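Local coordinates for protein MdcA (Pseudomonas aeruginosa, PDB 5VIT) that is the alpha subunit of malonate decarboxylase and probably moves the acyl carrier protein from its acetyl thioester to malonate, releasing acetate, at residues S108-Q113 and R375-G380; D363-S368 and E479-I484. All blocks are in the same frame, centred on the assembly; numbering follows the deposited sequence.

Interaction 1: S108-Q113 and R375-G380; sequences SFSGPQ and RLAGFG
Gly378 lies flat against the backbone of Ser108 to Ser110, its CA 4.0 Å from Phe109 CA, and this is where the two loops pack most tightly. With no side chain at Gly378, its CA comes within 3.1 Å of Ser108 O in a CH...O contact, and main chain lies directly on main chain. Ser108 O also gathers the rest of the glycine-rich turn: Gly380 N donates to it over 3.0 Å, nearly straight at 166° but from above the carbonyl plane rather than along a lone pair. Gly380, at positive phi, packs its CA against Phe109 CB at 4.0 Å. At the other end Ser110 OG bridges the residues flanking Ala377, Leu376 and Gly378. Its chi1 of 56° places the hydroxyl between the backbone N and the carbonyl carbon, from where it donates to Leu376 O (3.0 Å) in the carbonyl plane, on a lone pair, and accepts a weak, bent bond from Gly378 N. Beyond Ser110 the chains part: Pro112 is exposed and poorly ordered, and Arg375 runs out to the surface. Ser108 OG is hydrogen-bonded to His132 O, and Gly380 O is held by Thr133 OG1, which fastens the turn to the start of helix 134-140. A malonate ion, probably from the crystallisation liquor, lies close to Gly380. The arrangement is that of a loop at the C-terminal end of a strand of a parallel alpha/beta sheet, following strand 102-107, docked onto a glycine-containing loop from the second half of the chain.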
ATOM      1  N   SER A 108      25.606  24.200  -8.117  1.00 27.85           N
ATOM      2  CA  SER A 108      24.835  23.016  -7.736  1.00 27.81           C
ATOM      3  C   SER A 108      23.469  23.368  -7.182  1.00 33.93           C
ATOM      4  O   SER A 108      22.457  22.745  -7.529  1.00 32.23           O
ATOM      5  CB  SER A 108      25.592  22.182  -6.703  1.00 28.05           C
ATOM      6  OG  SER A 108      24.760  21.141  -6.209  1.00 28.73           O
ATOM      7  N   PHE A 109      23.436  24.359  -6.304  1.00 28.47           N
ATOM      8  CA  PHE A 109      22.187  24.692  -5.648  1.00 33.65           C
ATOM      9  C   PHE A 109      21.823  26.161  -5.760  1.00 34.15           C
ATOM     10  O   PHE A 109      22.666  27.059  -5.686  1.00 32.45           O
ATOM     11  CB  PHE A 109      22.238  24.292  -4.175  1.00 32.49           C
ATOM     12  CG  PHE A 109      20.992  24.645  -3.404  1.00 34.66           C
ATOM     13  CD1 PHE A 109      19.806  23.984  -3.641  1.00 33.57           C
ATOM     14  CD2 PHE A 109      21.021  25.626  -2.431  1.00 30.94           C
ATOM     15  CE1 PHE A 109      18.674  24.300  -2.915  1.00 37.52           C
ATOM     16  CE2 PHE A 109      19.898  25.946  -1.716  1.00 28.97           C
ATOM     17  CZ  PHE A 109      18.725  25.288  -1.950  1.00 34.27           C
ATOM     18  N   SER A 110      20.538  26.383  -5.952  1.00 37.91           N
ATOM     19  CA  SER A 110      19.959  27.711  -5.901  1.00 39.83           C
ATOM     20  C   SER A 110      18.644  27.501  -5.193  1.00 47.58           C
ATOM     21  O   SER A 110      18.028  26.431  -5.316  1.00 44.37           O
ATOM     22  CB  SER A 110      19.764  28.311  -7.293  1.00 41.63           C
ATOM     23  OG  SER A 110      18.969  27.462  -8.110  1.00 36.93           O
ATOM     24  N   GLY A 111      18.227  28.493  -4.427  1.00 50.48           N
ATOM     25  CA  GLY A 111      16.977  28.381  -3.714  1.00 55.75           C
ATOM     26  C   GLY A 111      16.058  29.490  -4.150  1.00 68.08           C
ATOM     27  O   GLY A 111      15.224  29.287  -5.046  1.00 71.28           O
ATOM     28  N   PRO A 112      16.216  30.676  -3.524  1.00 73.65           N
ATOM     29  CA  PRO A 112      15.405  31.871  -3.810  1.00 77.22           C
ATOM     30  C   PRO A 112      15.662  32.449  -5.215  1.00 75.68           C
ATOM     31  O   PRO A 112      14.711  32.692  -5.978  1.00 75.59           O
ATOM     32  CB  PRO A 112      15.834  32.852  -2.707  1.00 76.34           C
ATOM     33  CG  PRO A 112      17.216  32.396  -2.293  1.00 66.29           C
ATOM     34  CD  PRO A 112      17.196  30.908  -2.441  1.00 65.55           C
ATOM     35  N   GLN A 113      16.939  32.617  -5.556  1.00 71.62           N
ATOM     36  CA  GLN A 113      17.354  33.211  -6.824  1.00 68.86           C
ATOM     37  C   GLN A 113      16.957  32.406  -8.072  1.00 61.59           C
ATOM     38  O   GLN A 113      17.424  32.719  -9.166  1.00 57.44           O
ATOM     39  CB  GLN A 113      18.877  33.400  -6.829  1.00 66.29           C
ATOM     40  CG  GLN A 113      19.509  34.146  -5.641  1.00 60.25           C
ATOM     41  CD  GLN A 113      19.291  35.661  -5.692  1.00 71.52           C
ATOM     42  OE1 GLN A 113      19.475  36.354  -4.685  1.00 71.80           O
ATOM     43  NE2 GLN A 113      18.810  36.165  -6.838  1.00 73.20           N
ATOM     44  N   ARG A 375      12.051  28.817 -13.491  1.00 44.78           N
ATOM     45  CA  ARG A 375      12.770  28.657 -12.230  1.00 45.39           C
ATOM     46  C   ARG A 375      13.828  27.557 -12.299  1.00 48.48           C
ATOM     47  O   ARG A 375      13.530  26.355 -12.130  1.00 37.23           O
ATOM     48  CB  ARG A 375      11.782  28.374 -11.090  1.00 46.81           C
ATOM     49  CG  ARG A 375      10.893  29.557 -10.762  1.00 49.30           C
ATOM     50  CD  ARG A 375       9.937  29.271  -9.617  1.00 54.16           C
ATOM     51  NE  ARG A 375       9.373  30.512  -9.082  1.00 59.00           N
ATOM     52  CZ  ARG A 375       8.372  31.192  -9.641  1.00 61.23           C
ATOM     53  NH1 ARG A 375       7.799  30.759 -10.756  1.00 54.16           N
ATOM     54  NH2 ARG A 375       7.940  32.315  -9.080  1.00 60.29           N
ATOM     55  N   LEU A 376      15.068  27.983 -12.536  1.00 48.56           N
ATOM     56  CA  LEU A 376      16.202  27.070 -12.607  1.00 41.22           C
ATOM     57  C   LEU A 376      16.738  26.794 -11.217  1.00 41.95           C
ATOM     58  O   LEU A 376      17.758  27.352 -10.799  1.00 45.12           O
ATOM     59  CB  LEU A 376      17.302  27.630 -13.505  1.00 41.44           C
ATOM     60  CG  LEU A 376      17.002  27.537 -15.001  1.00 45.50           C
ATOM     61  CD1 LEU A 376      15.933  28.532 -15.426  1.00 44.18           C
ATOM     62  CD2 LEU A 376      18.254  27.734 -15.801  1.00 48.85           C
ATOM     63  N   ALA A 377      16.028  25.939 -10.496  1.00 35.91           N
ATOM     64  CA  ALA A 377      16.477  25.487  -9.196  1.00 39.75           C
ATOM     65  C   ALA A 377      17.620  24.483  -9.373  1.00 45.37           C
ATOM     66  O   ALA A 377      17.613  23.668 -10.304  1.00 48.98           O
ATOM     67  CB  ALA A 377      15.322  24.869  -8.416  1.00 37.83           C
ATOM     68  N   GLY A 378      18.616  24.562  -8.502  1.00 40.39           N
ATOM     69  CA  GLY A 378      19.705  23.612  -8.539  1.00 38.70           C
ATOM     70  C   GLY A 378      19.315  22.294  -7.900  1.00 38.98           C
ATOM     71  O   GLY A 378      18.357  22.222  -7.129  1.00 40.88           O
ATOM     72  N   PHE A 379      20.066  21.245  -8.220  1.00 37.58           N
ATOM     73  CA  PHE A 379      19.783  19.921  -7.688  1.00 32.75           C
ATOM     74  C   PHE A 379      20.315  19.744  -6.273  1.00 29.37           C
ATOM     75  O   PHE A 379      19.788  18.942  -5.491  1.00 27.95           O
ATOM     76  CB  PHE A 379      20.405  18.846  -8.571  1.00 33.12           C
ATOM     77  CG  PHE A 379      19.965  18.882  -9.996  1.00 27.85           C
ATOM     78  CD1 PHE A 379      18.640  19.062 -10.323  1.00 29.80           C
ATOM     79  CD2 PHE A 379      20.902  18.740 -11.019  1.00 32.05           C
ATOM     80  CE1 PHE A 379      18.236  19.087 -11.656  1.00 32.79           C
ATOM     81  CE2 PHE A 379      20.508  18.768 -12.353  1.00 33.35           C
ATOM     82  CZ  PHE A 379      19.171  18.943 -12.667  1.00 31.05           C
ATOM     83  N   GLY A 380      21.383  20.462  -5.946  1.00 25.66           N
ATOM     84  CA  GLY A 380      21.989  20.294  -4.636  1.00 28.08           C
ATOM     85  C   GLY A 380      22.562  18.893  -4.482  1.00 28.40           C
ATOM     86  O   GLY A 380      23.188  18.375  -5.411  1.00 25.72           O
TER

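Interaction 2: D363-S368 and E479-I484; sequences DGDGHS and ERQAMI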
ATOM      1  N   ASP A 363       7.101  12.780 -12.932  1.00 22.40           N
ATOM      2  CA  ASP A 363       6.256  12.413 -14.065  1.00 21.67           C
ATOM      3  C   ASP A 363       5.849  10.943 -13.981  1.00 25.03           C
ATOM      4  O   ASP A 363       6.154  10.279 -12.991  1.00 24.42           O
ATOM      5  CB  ASP A 363       6.935  12.764 -15.403  1.00 26.97           C
ATOM      6  CG  ASP A 363       8.071  11.815 -15.800  1.00 27.91           C
ATOM      7  OD1 ASP A 363       8.628  12.063 -16.895  1.00 29.73           O
ATOM      8  OD2 ASP A 363       8.405  10.839 -15.081  1.00 29.09           O
ATOM      9  N   GLY A 364       5.166  10.441 -15.009  1.00 23.56           N
ATOM     10  CA  GLY A 364       4.619   9.102 -14.965  1.00 23.74           C
ATOM     11  C   GLY A 364       5.664   7.996 -14.989  1.00 26.97           C
ATOM     12  O   GLY A 364       5.350   6.833 -14.745  1.00 26.63           O
ATOM     13  N   ASP A 365       6.906   8.350 -15.291  1.00 26.90           N
ATOM     14  CA  ASP A 365       7.987   7.370 -15.296  1.00 25.60           C
ATOM     15  C   ASP A 365       8.819   7.435 -14.021  1.00 23.56           C
ATOM     16  O   ASP A 365       9.784   6.704 -13.867  1.00 27.06           O
ATOM     17  CB  ASP A 365       8.897   7.579 -16.510  1.00 25.86           C
ATOM     18  CG  ASP A 365       8.216   7.215 -17.814  1.00 27.33           C
ATOM     19  OD1 ASP A 365       7.128   6.597 -17.781  1.00 30.52           O
ATOM     20  OD2 ASP A 365       8.778   7.537 -18.874  1.00 36.69           O
ATOM     21  N   GLY A 366       8.458   8.339 -13.124  1.00 25.61           N
ATOM     22  CA  GLY A 366       9.212   8.530 -11.904  1.00 20.99           C
ATOM     23  C   GLY A 366      10.310   9.573 -11.988  1.00 26.00           C
ATOM     24  O   GLY A 366      10.996   9.813 -11.003  1.00 23.70           O
ATOM     25  N   HIS A 367      10.515  10.182 -13.154  1.00 24.40           N
ATOM     26  CA  HIS A 367      11.560  11.187 -13.243  1.00 22.40           C
ATOM     27  C   HIS A 367      11.146  12.348 -12.338  1.00 27.70           C
ATOM     28  O   HIS A 367       9.984  12.753 -12.300  1.00 26.20           O
ATOM     29  CB  HIS A 367      11.784  11.646 -14.687  1.00 23.07           C
ATOM     30  CG  HIS A 367      12.126  10.535 -15.633  1.00 23.16           C
ATOM     31  ND1 HIS A 367      13.155   9.643 -15.402  1.00 23.82           N
ATOM     32  CD2 HIS A 367      11.576  10.171 -16.818  1.00 23.03           C
ATOM     33  CE1 HIS A 367      13.218   8.775 -16.397  1.00 27.54           C
ATOM     34  NE2 HIS A 367      12.267   9.072 -17.269  1.00 27.51           N
ATOM     35  N   SER A 368      12.101  12.863 -11.585  1.00 25.52           N
ATOM     36  CA  SER A 368      11.796  13.830 -10.545  1.00 25.73           C
ATOM     37  C   SER A 368      12.605  15.103 -10.741  1.00 26.64           C
ATOM     38  O   SER A 368      13.782  15.043 -11.096  1.00 30.24           O
ATOM     39  CB  SER A 368      12.084  13.205  -9.177  1.00 25.91           C
ATOM     40  OG  SER A 368      12.177  14.178  -8.165  1.00 32.15           O
ATOM     41  N   GLU A 479       5.081  -1.513 -15.771  1.00 31.62           N
ATOM     42  CA  GLU A 479       4.629  -1.916 -14.444  1.00 32.59           C
ATOM     43  C   GLU A 479       4.941  -0.823 -13.428  1.00 29.67           C
ATOM     44  O   GLU A 479       4.139  -0.524 -12.542  1.00 30.75           O
ATOM     45  CB  GLU A 479       5.274  -3.237 -14.028  1.00 34.90           C
ATOM     46  CG  GLU A 479       4.778  -3.709 -12.683  1.00 46.52           C
ATOM     47  CD  GLU A 479       5.359  -5.037 -12.294  1.00 52.08           C
ATOM     48  OE1 GLU A 479       4.693  -5.748 -11.512  1.00 48.84           O
ATOM     49  OE2 GLU A 479       6.468  -5.366 -12.784  1.00 53.40           O
ATOM     50  N   ARG A 480       6.110  -0.216 -13.589  1.00 27.80           N
ATOM     51  CA  ARG A 480       6.532   0.926 -12.792  1.00 27.63           C
ATOM     52  C   ARG A 480       5.561   2.108 -12.918  1.00 27.75           C
ATOM     53  O   ARG A 480       5.197   2.727 -11.910  1.00 25.40           O
ATOM     54  CB  ARG A 480       7.930   1.340 -13.217  1.00 27.09           C
ATOM     55  CG  ARG A 480       8.561   2.416 -12.381  1.00 25.59           C
ATOM     56  CD  ARG A 480      10.025   2.446 -12.703  1.00 31.02           C
ATOM     57  NE  ARG A 480      10.364   3.587 -13.513  1.00 33.09           N
ATOM     58  CZ  ARG A 480      11.249   3.581 -14.501  1.00 31.07           C
ATOM     59  NH1 ARG A 480      11.882   2.469 -14.831  1.00 30.85           N
ATOM     60  NH2 ARG A 480      11.490   4.705 -15.164  1.00 26.60           N
ATOM     61  N   GLN A 481       5.134   2.400 -14.147  1.00 25.16           N
ATOM     62  CA  GLN A 481       4.106   3.412 -14.395  1.00 27.58           C
ATOM     63  C   GLN A 481       2.816   3.072 -13.650  1.00 26.79           C
ATOM     64  O   GLN A 481       2.186   3.952 -13.049  1.00 25.42           O
ATOM     65  CB  GLN A 481       3.811   3.544 -15.906  1.00 23.43           C
ATOM     66  CG  GLN A 481       4.987   4.111 -16.702  1.00 26.68           C
ATOM     67  CD  GLN A 481       4.872   3.849 -18.197  1.00 28.45           C
ATOM     68  OE1 GLN A 481       4.032   3.074 -18.633  1.00 29.77           O
ATOM     69  NE2 GLN A 481       5.729   4.493 -18.982  1.00 31.41           N
ATOM     70  N   ALA A 482       2.417   1.802 -13.696  1.00 22.63           N
ATOM     71  CA  ALA A 482       1.175   1.401 -13.045  1.00 24.40           C
ATOM     72  C   ALA A 482       1.287   1.642 -11.544  1.00 24.28           C
ATOM     73  O   ALA A 482       0.350   2.114 -10.905  1.00 28.10           O
ATOM     74  CB  ALA A 482       0.846  -0.078 -13.328  1.00 20.06           C
ATOM     75  N   MET A 483       2.442   1.315 -10.990  1.00 25.34           N
ATOM     76  CA  MET A 483       2.639   1.450  -9.552  1.00 29.30           C
ATOM     77  C   MET A 483       2.615   2.919  -9.143  1.00 24.19           C
ATOM     78  O   MET A 483       1.973   3.274  -8.153  1.00 23.55           O
ATOM     79  CB  MET A 483       3.943   0.772  -9.123  1.00 23.64           C
ATOM     80  CG  MET A 483       3.962  -0.720  -9.468  1.00 29.48           C
ATOM     81  SD  MET A 483       5.597  -1.484  -9.320  1.00 38.57           S
ATOM     82  CE  MET A 483       5.803  -1.159  -7.608  1.00 22.42           C
ATOM     83  N   ILE A 484       3.285   3.772  -9.918  1.00 25.64           N
ATOM     84  CA  ILE A 484       3.304   5.201  -9.620  1.00 22.57           C
ATOM     85  C   ILE A 484       1.875   5.752  -9.677  1.00 26.20           C
ATOM     86  O   ILE A 484       1.433   6.463  -8.768  1.00 27.37           O
ATOM     87  CB  ILE A 484       4.230   5.974 -10.589  1.00 27.06           C
ATOM     88  CG1 ILE A 484       5.702   5.631 -10.278  1.00 24.71           C
ATOM     89  CG2 ILE A 484       3.993   7.491 -10.491  1.00 19.25           C
ATOM     90  CD1 ILE A 484       6.668   5.822 -11.441  1.00 21.20           C
TER
HETATM   91  O   HOH W   1       2.620   6.502 -14.161  1.00 27.59           O
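Arg480 grips Asp365 O side-on with two nitrogens. NH2 makes the shorter bond, 2.9 Å to Asp365 O, in the carbonyl plane and on a lone pair; NE reaches the same oxygen at 3.2 Å from above that plane, and the oxygen lies in the plane of the guanidinium. A bend at chi3 (106°) turns the otherwise extended arginine chain into this pose. Beside it, Gln481 and Asp365 run side by side with their flat ends only 13° apart, and Gln481 NE2 donates to Asp365 OD1 over 2.8 Å on the syn side of the carboxylate. One helical turn along, Ile484 places CD1 against Gly366 N (3.5 Å) and Gly364 O, while a water donates to both Gly364 O and Gln481 O.

Asp363 helps to shape the loop. A type I turn runs from Asp363 to Gly366, closed by Gly366 N to Asp363 O, and Asp363 N bonds to His367 O. Asp363 OD2 accepts from Asp365 N in an Asx turn and from His367 N, the two donors arriving from opposite faces of the carboxylate. Further out, His367 ND1 bonds to Gly456 N. The contact thus joins helix 477-486 to the turn between strands 361-363 and 368-369 through polar bonds flanking the apolar contact of Ile484: a cationic side chain rests on a neutral carbonyl, whose oxygen would probably be polarised by it, and the carboxylate of Asp365 is bound by an amide.

Overall arrangement
From the N terminus, the chain first passes through 108-113, after strand 102-107 of the eight-stranded parallel sheet. It then builds the rest of that sheet and enters the mixed sheet before reaching 363-368, the first side of interaction 2. Soon after, 375-380 returns to 108-113 and closes interaction 1 across the 261 intervening residues. Helix 477-486 comes last and closes interaction 2 across 110. The segments alternate, so the two loops cross rather than nest. Interaction 1 joins the two sheet-bearing halves of the chain, whereas interaction 2 stays within the second; their centres are about 24 Å apart.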